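Local coordinates for protein activating signal cointegrator 1 complex subunit 2 (Homo sapiens, PDB 6YXQ) that binds polyubiquitin chains as the full-length protein, recruits ASCC3 and ALKBH3 to sites of DNA alkylation damage, and takes part in rescuing stalled ribosomes, at residues W261-L264 with L269-Q272; E353-F358 with A397-A402. One frame throughout, in Å; residues are numbered along the deposited sequence.

Contact 1: residues W261-L264 with L269-Q272; sequences WAFL and LACQ
Leu264 reaches from the last turns of helix 243-266 to Ala270 and Cys271, at the point where the chain enters helix 271-275. Its CB starts well back, 4.6 Å from Cys271 SG, and CG is scarcely nearer. The branches then divide the work. CD1 continues the extended line of the side chain (chi2 178°) and stays 4.3 Å from Cys271 SG, whereas CD2 makes the real contact: it sits 3.8 Å from Ala270 CB and also touches Cys271 SG, the two partners lying in directions roughly at right angles to each other. Ala270 turns its methyl toward helix 243-266, and the same methyl is met by a second side chain. With CG of Phe263 anti to the backbone N (chi1 173°), the ring swings across the gap and brings CE2 to 3.7 Å from Ala270 CB, with CZ close behind; the approach to the ring is oblique. Every touching group is apolar or a thiol, and all four residues are buried. Phe274 adds to the packing on both Phe263 and Leu264, while Phe263 also packs on Ile165, Leu166 and Cys169 of helix 162-172. The arrangement is that of a tight helix-loop-helix turn in a largely helical domain, with four residues linking the two segments and the side chains beside the link closing its inner corner.

Contact 2: residues E353-F358 with A397-A402; sequences EFLQIF and AYILQA
Ile399 points from helix 394-408 at Leu355 and Phe358 of helix 348-359, forming a helix-helix packing contact among the last helices of this N-terminal, ASCC3-binding part of ASCC2. The two short helical segments run in broadly the same direction, their axes inclined at 38° and 10.7 Å apart at closest approach. In the first shell, CD1 of Ile399 does most of the touching: it lies 3.9 Å from Leu355 CD2, the two side chains crossing at about a right angle, and equally near Phe358 CB. CG1 and CG2 follow within about 4.2 Å of that same CB, so the whole branched end of Ile399 is set against the root of Phe358 while the phenyl ring leads off in another direction. This aim comes from the torsions: CG1 is anti to the carbonyl carbon (chi1 -69°) and CD1 extends onward from it. Replacing this residue by an alanine would remove CG1, CG2 and CD1 and would probably leave Leu355 CD2 and Phe358 CB facing a gap between the helices. Tyr398, the neighbour of Ile399, is partly exposed; Ile399 CG1 sits over one face of its ring, off centre, and its OH comes no nearer than 3.9 Å to Leu355 O, a van der Waals approach. Farther out, Leu355 also touches Arg395 and Thr396 of helix 394-408, and Leu362 packs on Tyr398. Phe358 also packs on Leu331 of helix 306-340 and Val377 of helix 377-387, and Phe354, itself lodged against Ile381 and Leu384, supplies a ring face: Phe358 CE2 sits 3.3 Å above the Phe354 ring plane, offset toward its rim.

Contact 1 closes before contact 2 opens along the chain, and their centres are about 23 Å apart. Their nearest atoms, at the ends of Gln272 and Glu353, come within about 5 Å without touching. What joins them is helix 306-340: Ile329 packs on Cys271 and Ile334 on Gln272, while Phe327, Leu331 and Cys335 meet residues of 353-358. The centre of contact 1 lies about 8 Å from the centre of the chain, and the contact borders the partner protein, since Trp261 meets His178 of the ASCC3 chain edge-to-face. The centre of contact 2 is about 29 Å from that of the chain; no other protein chain of the assembly touches this contact, which belongs to the last helices of the N-terminal fragment.

Contact 1: residues W261-L264 with L269-Q272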
loop_
_atom_site.group_PDB
_atom_site.type_symbol
_atom_site.label_atom_id
_atom_site.label_comp_id
_atom_site.label_asym_id
_atom_site.label_seq_id
_atom_site.Cartn_x
_atom_site.Cartn_y
_atom_site.Cartn_z
ATOM N N TRP B 261 -7.301 12.961 -4.681
ATOM C CA TRP B 261 -6.594 13.475 -5.841
ATOM C C TRP B 261 -5.740 12.396 -6.492
ATOM O O TRP B 261 -5.704 12.294 -7.722
ATOM C CB TRP B 261 -5.732 14.672 -5.450
ATOM C CG TRP B 261 -4.753 15.003 -6.512
ATOM C CD1 TRP B 261 -4.969 15.782 -7.615
ATOM C CD2 TRP B 261 -3.409 14.531 -6.608
ATOM N NE1 TRP B 261 -3.833 15.836 -8.384
ATOM C CE2 TRP B 261 -2.859 15.077 -7.787
ATOM C CE3 TRP B 261 -2.614 13.706 -5.810
ATOM C CZ2 TRP B 261 -1.546 14.826 -8.182
ATOM C CZ3 TRP B 261 -1.312 13.459 -6.204
ATOM C CH2 TRP B 261 -0.792 14.017 -7.380
ATOM N N ALA B 262 -5.034 11.592 -5.693
ATOM C CA ALA B 262 -4.221 10.524 -6.263
ATOM C C ALA B 262 -5.088 9.518 -7.000
ATOM O O ALA B 262 -4.722 9.040 -8.082
ATOM C CB ALA B 262 -3.412 9.832 -5.168
ATOM N N PHE B 263 -6.250 9.191 -6.436
ATOM C CA PHE B 263 -7.143 8.264 -7.115
ATOM C C PHE B 263 -7.568 8.810 -8.467
ATOM O O PHE B 263 -7.572 8.080 -9.462
ATOM C CB PHE B 263 -8.368 7.970 -6.255
ATOM C CG PHE B 263 -9.402 7.152 -6.959
ATOM C CD1 PHE B 263 -9.060 5.947 -7.549
ATOM C CD2 PHE B 263 -10.713 7.592 -7.046
ATOM C CE1 PHE B 263 -10.009 5.188 -8.202
ATOM C CE2 PHE B 263 -11.670 6.840 -7.698
ATOM C CZ PHE B 263 -11.316 5.634 -8.279
ATOM N N LEU B 264 -7.924 10.095 -8.528
ATOM C CA LEU B 264 -8.367 10.647 -9.805
ATOM C C LEU B 264 -7.210 10.882 -10.762
ATOM O O LEU B 264 -7.430 10.945 -11.978
ATOM C CB LEU B 264 -9.144 11.945 -9.587
ATOM C CG LEU B 264 -10.508 11.719 -8.931
ATOM C CD1 LEU B 264 -11.211 13.040 -8.698
ATOM C CD2 LEU B 264 -11.377 10.777 -9.761
ATOM N N LEU B 269 -11.339 8.326 -15.244
ATOM C CA LEU B 269 -12.669 7.904 -15.681
ATOM C C LEU B 269 -13.696 7.931 -14.552
ATOM O O LEU B 269 -14.900 7.863 -14.826
ATOM C CB LEU B 269 -12.620 6.495 -16.279
ATOM C CG LEU B 269 -12.151 6.325 -17.722
ATOM C CD1 LEU B 269 -11.994 4.855 -18.026
ATOM C CD2 LEU B 269 -13.115 6.960 -18.705
ATOM N N ALA B 270 -13.250 8.023 -13.298
ATOM C CA ALA B 270 -14.164 8.029 -12.167
ATOM C C ALA B 270 -14.895 9.355 -12.021
ATOM O O ALA B 270 -15.928 9.408 -11.341
ATOM C CB ALA B 270 -13.389 7.711 -10.889
ATOM N N CYS B 271 -14.400 10.407 -12.690
ATOM C CA CYS B 271 -14.800 11.781 -12.385
ATOM C C CYS B 271 -16.292 12.002 -12.575
ATOM O O CYS B 271 -16.929 12.703 -11.777
ATOM C CB CYS B 271 -14.020 12.764 -13.260
ATOM S SG CYS B 271 -12.299 12.992 -12.834
ATOM N N GLN B 272 -16.864 11.441 -13.641
ATOM C CA GLN B 272 -18.292 11.624 -13.863
ATOM C C GLN B 272 -19.093 11.039 -12.712
ATOM O O GLN B 272 -20.041 11.670 -12.224
ATOM C CB GLN B 272 -18.713 11.005 -15.192
ATOM C CG GLN B 272 -20.174 11.246 -15.527
ATOM C CD GLN B 272 -20.529 12.725 -15.656
ATOM O OE1 GLN B 272 -21.091 13.324 -14.735
ATOM N NE2 GLN B 272 -20.211 13.313 -16.807
#

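Contact 2: residues E353-F358 with A397-A402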
loop_
_atom_site.group_PDB
_atom_site.type_symbol
_atom_site.label_atom_id
_atom_site.label_comp_id
_atom_site.label_asym_id
_atom_site.label_seq_id
_atom_site.Cartn_x
_atom_site.Cartn_y
_atom_site.Cartn_z
ATOM N N GLU B 353 -22.877 22.238 -19.360
ATOM C CA GLU B 353 -22.475 21.712 -18.062
ATOM C C GLU B 353 -21.390 22.582 -17.442
ATOM O O GLU B 353 -21.448 22.911 -16.250
ATOM C CB GLU B 353 -22.005 20.266 -18.196
ATOM C CG GLU B 353 -21.503 19.694 -16.884
ATOM C CD GLU B 353 -21.821 18.227 -16.713
ATOM O OE1 GLU B 353 -22.057 17.809 -15.557
ATOM O OE2 GLU B 353 -21.825 17.495 -17.728
ATOM N N PHE B 354 -20.391 22.961 -18.244
ATOM C CA PHE B 354 -19.367 23.899 -17.783
ATOM C C PHE B 354 -19.997 25.179 -17.224
ATOM O O PHE B 354 -19.702 25.611 -16.092
ATOM C CB PHE B 354 -18.432 24.210 -18.956
ATOM C CG PHE B 354 -17.275 25.105 -18.616
ATOM C CD1 PHE B 354 -17.452 26.471 -18.461
ATOM C CD2 PHE B 354 -16.002 24.584 -18.491
ATOM C CE1 PHE B 354 -16.386 27.293 -18.162
ATOM C CE2 PHE B 354 -14.929 25.401 -18.191
ATOM C CZ PHE B 354 -15.122 26.757 -18.029
ATOM N N LEU B 355 -20.868 25.801 -18.025
ATOM C CA LEU B 355 -21.490 27.058 -17.623
ATOM C C LEU B 355 -22.293 26.898 -16.335
ATOM O O LEU B 355 -22.234 27.756 -15.446
ATOM C CB LEU B 355 -22.375 27.576 -18.755
ATOM C CG LEU B 355 -21.680 27.843 -20.096
ATOM C CD1 LEU B 355 -22.696 28.198 -21.172
ATOM C CD2 LEU B 355 -20.630 28.937 -19.965
ATOM N N GLN B 356 -23.049 25.807 -16.216
ATOM C CA GLN B 356 -23.830 25.564 -15.009
ATOM C C GLN B 356 -22.926 25.435 -13.790
ATOM O O GLN B 356 -23.190 26.028 -12.733
ATOM C CB GLN B 356 -24.671 24.302 -15.194
ATOM C CG GLN B 356 -25.549 23.944 -14.014
ATOM C CD GLN B 356 -26.761 23.132 -14.424
ATOM O OE1 GLN B 356 -27.418 23.431 -15.423
ATOM N NE2 GLN B 356 -27.057 22.091 -13.658
ATOM N N ILE B 357 -21.854 24.646 -13.919
ATOM C CA ILE B 357 -20.934 24.457 -12.804
ATOM C C ILE B 357 -20.438 25.800 -12.297
ATOM O O ILE B 357 -20.390 26.038 -11.083
ATOM C CB ILE B 357 -19.760 23.547 -13.211
ATOM C CG1 ILE B 357 -20.218 22.100 -13.358
ATOM C CG2 ILE B 357 -18.648 23.618 -12.180
ATOM C CD1 ILE B 357 -19.127 21.182 -13.848
ATOM N N PHE B 358 -20.079 26.711 -13.209
ATOM C CA PHE B 358 -19.527 27.976 -12.717
ATOM C C PHE B 358 -20.607 28.932 -12.207
ATOM O O PHE B 358 -20.386 29.656 -11.218
ATOM C CB PHE B 358 -18.662 28.624 -13.794
ATOM C CG PHE B 358 -17.274 28.047 -13.849
ATOM C CD1 PHE B 358 -16.290 28.497 -12.988
ATOM C CD2 PHE B 358 -16.969 27.014 -14.722
ATOM C CE1 PHE B 358 -15.020 27.952 -13.023
ATOM C CE2 PHE B 358 -15.704 26.467 -14.756
ATOM C CZ PHE B 358 -14.729 26.936 -13.909
ATOM N N ALA B 397 -19.818 36.098 -20.014
ATOM C CA ALA B 397 -19.342 37.362 -19.454
ATOM C C ALA B 397 -19.449 37.389 -17.932
ATOM O O ALA B 397 -18.464 37.673 -17.235
ATOM C CB ALA B 397 -20.125 38.526 -20.068
ATOM N N TYR B 398 -20.635 37.075 -17.400
ATOM C CA TYR B 398 -20.842 37.144 -15.955
ATOM C C TYR B 398 -19.803 36.322 -15.204
ATOM O O TYR B 398 -19.241 36.792 -14.206
ATOM C CB TYR B 398 -22.264 36.698 -15.596
ATOM C CG TYR B 398 -22.584 35.236 -15.838
ATOM C CD1 TYR B 398 -22.788 34.753 -17.120
ATOM C CD2 TYR B 398 -22.711 34.348 -14.778
ATOM C CE1 TYR B 398 -23.086 33.426 -17.343
ATOM C CE2 TYR B 398 -23.012 33.016 -14.989
ATOM C CZ TYR B 398 -23.201 32.559 -16.275
ATOM O OH TYR B 398 -23.512 31.234 -16.499
ATOM N N ILE B 399 -19.496 35.117 -15.697
ATOM C CA ILE B 399 -18.500 34.273 -15.038
ATOM C C ILE B 399 -17.183 35.026 -14.889
ATOM O O ILE B 399 -16.602 35.099 -13.796
ATOM C CB ILE B 399 -18.312 32.955 -15.807
ATOM C CG1 ILE B 399 -19.566 32.085 -15.695
ATOM C CG2 ILE B 399 -17.106 32.210 -15.274
ATOM C CD1 ILE B 399 -19.677 31.004 -16.746
ATOM N N LEU B 400 -16.721 35.644 -15.975
ATOM C CA LEU B 400 -15.476 36.401 -15.896
ATOM C C LEU B 400 -15.615 37.572 -14.934
ATOM O O LEU B 400 -14.706 37.830 -14.132
ATOM C CB LEU B 400 -15.055 36.883 -17.283
ATOM C CG LEU B 400 -14.571 35.776 -18.225
ATOM C CD1 LEU B 400 -14.530 36.270 -19.659
ATOM C CD2 LEU B 400 -13.207 35.269 -17.790
ATOM N N GLN B 401 -16.767 38.263 -14.960
ATOM C CA GLN B 401 -16.915 39.389 -14.047
ATOM C C GLN B 401 -17.025 38.910 -12.612
ATOM O O GLN B 401 -16.718 39.674 -11.686
ATOM C CB GLN B 401 -18.110 40.274 -14.421
ATOM C CG GLN B 401 -18.130 41.578 -13.596
ATOM C CD GLN B 401 -18.504 42.821 -14.397
ATOM O OE1 GLN B 401 -19.670 43.208 -14.449
ATOM N NE2 GLN B 401 -17.504 43.472 -14.996
ATOM N N ALA B 402 -17.410 37.647 -12.408
ATOM C CA ALA B 402 -17.251 37.059 -11.088
ATOM C C ALA B 402 -15.773 36.973 -10.735
ATOM O O ALA B 402 -15.319 37.557 -9.741
ATOM C CB ALA B 402 -17.910 35.682 -11.040
#